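Local coordinates for alpha-l-arabinofuranosidase domain protein (Thermotoga maritima, PDB 4ATW) that probably hydrolyses terminal alpha-L-arabinofuranosyl residues from arabinose-containing polysaccharides and oligosaccharides, as a thermostable alpha-L-arabinofuranosidase, at residues K292-F304 / T436-M448. Numbering follows the deposited sequence.
Sequences KLEEPYDLKDGIF and TLTGPDVNARNTM
L299 and A444 join the first turn of helix 299-313 to the loop that follows strand 433-438. The backbone N of L299 donates a hydrogen bond to A444 O at 2.9 Å, meeting that carbonyl almost head-on, at a C=O...N angle of 164°. One residue on, K300 N makes a weaker, more bent bond of 3.3 Å to V442 O. Amides in the first turn of a helix have no carbonyl of the preceding turn to bind, and here two of them are served by the loop.

A third, D301 N, is served by D298, the N-cap, whose OD1 accepts weakly at 3.4 Å. D301 OD2 accepts a hydrogen bond from D298 N at 3.1 Å, which completes a capping box; aspartate suits both ends, its short side chain just spanning to a backbone N-H. K300, long enough to turn back on both aspartates, bends at chi3 and chi4, and its NZ bridges D301 OD1 at 2.9 Å and, more weakly, D298 OD1. R287 forms salt bridges to OD2 of both D298 and D301.

This helix follows strand 276-284 of the parallel beta/alpha barrel, whereas the loop belongs to the beta domain, built on the mixed sheet that includes strand 433-438, and the contact thus joins the two domains. L299, its CG anti to the backbone N (chi1 -179°), fills the inside of the loop's bend with branched, apolar bulk between T438, G439, D441 and F474. Its CD2 lies 3.4 Å from D441 O, which accepts from A444 N at 3.0 Å within the loop, and CD1 faces T438 CA. F474 also packs on V442, and its carbonyl binds T438 OG1. Farther out, R445 lays its aliphatic CB near Y297 O, while its guanidinium end comes alongside P296, oblique to CB of that ring.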
loop_
_atom_site.group_PDB
_atom_site.type_symbol
_atom_site.label_atom_id
_atom_site.label_comp_id
_atom_site.label_asym_id
_atom_site.label_seq_id
_atom_site.Cartn_x
_atom_site.Cartn_y
_atom_site.Cartn_z
ATOM N N LYS A 292 14.878 8.091 9.786
ATOM C CA LYS A 292 14.859 6.658 10.120
ATOM C C LYS A 292 13.357 6.339 10.092
ATOM O O LYS A 292 12.920 5.231 9.742
ATOM C CB LYS A 292 15.428 6.391 11.520
ATOM C CG LYS A 292 16.866 5.868 11.539
ATOM C CD LYS A 292 17.861 6.919 11.023
ATOM C CE LYS A 292 19.291 6.373 10.959
ATOM N NZ LYS A 292 19.431 5.132 10.106
ATOM N N LEU A 293 12.576 7.346 10.467
ATOM C CA LEU A 293 11.132 7.249 10.467
ATOM C C LEU A 293 10.618 5.968 11.081
ATOM O O LEU A 293 9.772 5.298 10.482
ATOM C CB LEU A 293 10.628 7.349 9.033
ATOM C CG LEU A 293 10.062 8.698 8.616
ATOM C CD1 LEU A 293 10.745 9.830 9.372
ATOM C CD2 LEU A 293 10.243 8.846 7.123
ATOM N N GLU A 294 11.103 5.610 12.267
ATOM C CA GLU A 294 10.627 4.368 12.860
ATOM C C GLU A 294 9.466 4.604 13.841
ATOM O O GLU A 294 9.600 4.564 15.068
ATOM C CB GLU A 294 11.816 3.628 13.454
ATOM C CG GLU A 294 12.822 3.298 12.365
ATOM C CD GLU A 294 13.991 2.456 12.839
ATOM O OE1 GLU A 294 14.027 2.087 14.018
ATOM O OE2 GLU A 294 14.884 2.151 12.031
ATOM N N GLU A 295 8.314 4.866 13.227
ATOM C CA GLU A 295 7.053 5.151 13.878
ATOM C C GLU A 295 6.552 3.957 14.705
ATOM O O GLU A 295 6.432 2.847 14.184
ATOM C CB GLU A 295 6.037 5.499 12.801
ATOM C CG GLU A 295 4.749 6.131 13.303
ATOM C CD GLU A 295 4.832 7.655 13.441
ATOM O OE1 GLU A 295 5.833 8.214 12.961
ATOM O OE2 GLU A 295 3.902 8.286 14.012
ATOM N N PRO A 296 6.259 4.172 16.015
ATOM C CA PRO A 296 5.772 3.142 16.931
ATOM C C PRO A 296 4.271 2.990 16.802
ATOM O O PRO A 296 3.512 3.594 17.537
ATOM C CB PRO A 296 6.180 3.697 18.285
ATOM C CG PRO A 296 5.910 5.150 18.114
ATOM C CD PRO A 296 6.531 5.421 16.762
ATOM N N TYR A 297 3.843 2.163 15.873
ATOM C CA TYR A 297 2.416 1.976 15.637
ATOM C C TYR A 297 1.727 1.193 16.735
ATOM O O TYR A 297 2.272 0.209 17.237
ATOM C CB TYR A 297 2.200 1.284 14.274
ATOM C CG TYR A 297 2.701 2.095 13.083
ATOM C CD1 TYR A 297 2.052 3.266 12.697
ATOM C CD2 TYR A 297 3.833 1.715 12.374
ATOM C CE1 TYR A 297 2.516 4.038 11.629
ATOM C CE2 TYR A 297 4.305 2.479 11.319
ATOM C CZ TYR A 297 3.640 3.638 10.945
ATOM O OH TYR A 297 4.083 4.373 9.865
ATOM N N ASP A 298 0.537 1.650 17.116
ATOM C CA ASP A 298 -0.249 0.970 18.129
ATOM C C ASP A 298 -1.604 0.548 17.536
ATOM O O ASP A 298 -1.907 0.871 16.380
ATOM C CB ASP A 298 -0.434 1.864 19.354
ATOM C CG ASP A 298 -1.060 3.192 19.025
ATOM O OD1 ASP A 298 -2.080 3.205 18.315
ATOM O OD2 ASP A 298 -0.542 4.224 19.491
ATOM N N LEU A 299 -2.408 -0.178 18.317
ATOM C CA LEU A 299 -3.719 -0.670 17.861
ATOM C C LEU A 299 -4.600 0.388 17.190
ATOM O O LEU A 299 -5.298 0.092 16.223
ATOM C CB LEU A 299 -4.488 -1.295 19.026
ATOM C CG LEU A 299 -5.862 -1.859 18.656
ATOM C CD1 LEU A 299 -5.742 -3.023 17.710
ATOM C CD2 LEU A 299 -6.551 -2.287 19.922
ATOM N N LYS A 300 -4.580 1.606 17.726
ATOM C CA LYS A 300 -5.332 2.719 17.170
ATOM C C LYS A 300 -5.030 2.774 15.678
ATOM O O LYS A 300 -5.945 2.714 14.855
ATOM C CB LYS A 300 -4.873 4.019 17.813
ATOM C CG LYS A 300 -5.446 5.281 17.202
ATOM C CD LYS A 300 -4.885 6.552 17.890
ATOM C CE LYS A 300 -3.598 7.105 17.239
ATOM N NZ LYS A 300 -2.362 6.298 17.416
ATOM N N ASP A 301 -3.737 2.867 15.344
ATOM C CA ASP A 301 -3.285 2.953 13.970
ATOM C C ASP A 301 -3.660 1.734 13.174
ATOM O O ASP A 301 -4.017 1.837 11.999
ATOM C CB ASP A 301 -1.787 3.145 13.942
ATOM C CG ASP A 301 -1.345 4.305 14.800
ATOM O OD1 ASP A 301 -1.951 5.397 14.694
ATOM O OD2 ASP A 301 -0.388 4.130 15.585
ATOM N N GLY A 302 -3.582 0.571 13.808
ATOM C CA GLY A 302 -3.938 -0.660 13.112
ATOM C C GLY A 302 -5.397 -0.687 12.665
ATOM O O GLY A 302 -5.742 -1.254 11.615
ATOM N N ILE A 303 -6.263 -0.092 13.479
ATOM C CA ILE A 303 -7.682 -0.024 13.152
ATOM C C ILE A 303 -7.842 0.866 11.920
ATOM O O ILE A 303 -8.599 0.534 11.013
ATOM C CB ILE A 303 -8.504 0.544 14.339
ATOM C CG1 ILE A 303 -8.537 -0.491 15.472
ATOM C CG2 ILE A 303 -9.893 0.967 13.880
ATOM C CD1 ILE A 303 -9.082 -1.846 15.081
ATOM N N PHE A 304 -7.115 1.986 11.885
ATOM C CA PHE A 304 -7.176 2.885 10.744
ATOM C C PHE A 304 -6.810 2.111 9.492
ATOM O O PHE A 304 -7.467 2.213 8.458
ATOM C CB PHE A 304 -6.202 4.046 10.919
ATOM C CG PHE A 304 -5.921 4.773 9.642
ATOM C CD1 PHE A 304 -6.780 5.785 9.190
ATOM C CD2 PHE A 304 -4.861 4.382 8.837
ATOM C CE1 PHE A 304 -6.589 6.385 7.955
ATOM C CE2 PHE A 304 -4.667 4.974 7.606
ATOM C CZ PHE A 304 -5.538 5.979 7.160
ATOM N N THR A 436 -11.165 -12.217 14.531
ATOM C CA THR A 436 -11.220 -10.823 14.933
ATOM C C THR A 436 -9.868 -10.331 15.463
ATOM O O THR A 436 -9.088 -11.094 16.069
ATOM C CB THR A 436 -12.314 -10.617 15.993
ATOM O OG1 THR A 436 -11.756 -10.807 17.295
ATOM C CG2 THR A 436 -13.437 -11.643 15.797
ATOM N N LEU A 437 -9.598 -9.050 15.227
ATOM C CA LEU A 437 -8.336 -8.439 15.648
ATOM C C LEU A 437 -8.519 -7.216 16.522
ATOM O O LEU A 437 -9.084 -6.202 16.094
ATOM C CB LEU A 437 -7.499 -8.055 14.418
ATOM C CG LEU A 437 -6.355 -7.062 14.598
ATOM C CD1 LEU A 437 -5.341 -7.574 15.609
ATOM C CD2 LEU A 437 -5.709 -6.848 13.245
ATOM N N THR A 438 -8.022 -7.318 17.748
ATOM C CA THR A 438 -8.117 -6.213 18.692
ATOM C C THR A 438 -7.078 -6.481 19.762
ATOM O O THR A 438 -6.197 -7.319 19.559
ATOM C CB THR A 438 -9.538 -6.127 19.345
ATOM O OG1 THR A 438 -9.712 -4.856 20.005
ATOM C CG2 THR A 438 -9.727 -7.257 20.348
ATOM N N GLY A 439 -7.187 -5.777 20.886
ATOM C CA GLY A 439 -6.249 -5.969 21.972
ATOM C C GLY A 439 -6.635 -5.208 23.223
ATOM O O GLY A 439 -7.672 -4.554 23.254
ATOM N N PRO A 440 -5.803 -5.252 24.270
ATOM C CA PRO A 440 -6.044 -4.564 25.544
ATOM C C PRO A 440 -6.695 -3.169 25.506
ATOM O O PRO A 440 -7.810 -2.973 25.977
ATOM C CB PRO A 440 -4.654 -4.511 26.162
ATOM C CG PRO A 440 -4.056 -5.810 25.704
ATOM C CD PRO A 440 -4.463 -5.864 24.253
ATOM N N ASP A 441 -5.979 -2.196 24.969
ATOM C CA ASP A 441 -6.494 -0.841 24.877
ATOM C C ASP A 441 -6.127 -0.262 23.521
ATOM O O ASP A 441 -5.357 -0.851 22.767
ATOM C CB ASP A 441 -5.928 0.036 25.982
ATOM C CG ASP A 441 -4.428 -0.096 26.110
ATOM O OD1 ASP A 441 -3.965 -1.230 26.360
ATOM O OD2 ASP A 441 -3.718 0.926 25.967
ATOM N N VAL A 442 -6.674 0.901 23.206
ATOM C CA VAL A 442 -6.402 1.498 21.916
ATOM C C VAL A 442 -4.963 1.920 21.784
ATOM O O VAL A 442 -4.604 2.635 20.854
ATOM C CB VAL A 442 -7.285 2.716 21.656
ATOM C CG1 VAL A 442 -8.758 2.305 21.707
ATOM C CG2 VAL A 442 -6.960 3.809 22.656
ATOM N N ASN A 443 -4.123 1.491 22.706
ATOM C CA ASN A 443 -2.731 1.875 22.597
ATOM C C ASN A 443 -1.824 0.710 22.763
ATOM O O ASN A 443 -0.612 0.867 22.955
ATOM C CB ASN A 443 -2.390 2.951 23.614
ATOM C CG ASN A 443 -2.973 4.281 23.222
ATOM O OD1 ASN A 443 -2.809 4.719 22.063
ATOM N ND2 ASN A 443 -3.672 4.933 24.158
ATOM N N ALA A 444 -2.410 -0.472 22.687
ATOM C CA ALA A 444 -1.624 -1.683 22.844
ATOM C C ALA A 444 -0.706 -1.777 21.645
ATOM O O ALA A 444 -1.004 -1.214 20.597
ATOM C CB ALA A 444 -2.539 -2.910 22.919
ATOM N N ARG A 445 0.413 -2.467 21.820
ATOM C CA ARG A 445 1.376 -2.650 20.753
ATOM C C ARG A 445 2.225 -3.866 21.092
ATOM O O ARG A 445 2.363 -4.229 22.261
ATOM C CB ARG A 445 2.227 -1.383 20.578
ATOM C CG ARG A 445 2.763 -0.788 21.864
ATOM C CD ARG A 445 3.141 0.693 21.703
ATOM N NE ARG A 445 3.944 0.940 20.504
ATOM C CZ ARG A 445 5.114 0.357 20.238
ATOM N NH1 ARG A 445 5.632 -0.526 21.088
ATOM N NH2 ARG A 445 5.769 0.649 19.118
ATOM N N ASN A 446 2.758 -4.527 20.069
ATOM C CA ASN A 446 3.574 -5.721 20.289
ATOM C C ASN A 446 5.010 -5.356 20.536
ATOM O O ASN A 446 5.511 -4.400 19.957
ATOM C CB ASN A 446 3.504 -6.663 19.085
ATOM C CG ASN A 446 2.126 -7.243 18.891
ATOM O OD1 ASN A 446 1.906 -8.087 18.024
ATOM N ND2 ASN A 446 1.184 -6.794 19.709
ATOM N N THR A 447 5.674 -6.118 21.398
ATOM C CA THR A 447 7.076 -5.862 21.699
ATOM C C THR A 447 7.896 -7.088 21.389
ATOM O O THR A 447 7.361 -8.095 20.911
ATOM C CB THR A 447 7.277 -5.505 23.166
ATOM O OG1 THR A 447 6.901 -6.619 23.998
ATOM C CG2 THR A 447 6.427 -4.300 23.507
ATOM N N MET A 448 9.196 -6.999 21.648
ATOM C CA MET A 448 10.073 -8.125 21.402
ATOM C C MET A 448 9.698 -9.284 22.356
ATOM O O MET A 448 9.775 -10.462 21.993
ATOM C CB MET A 448 11.514 -7.686 21.614
ATOM C CG MET A 448 12.536 -8.600 20.965
ATOM S SD MET A 448 12.490 -8.584 19.173
ATOM C CE MET A 448 13.591 -7.169 18.827
#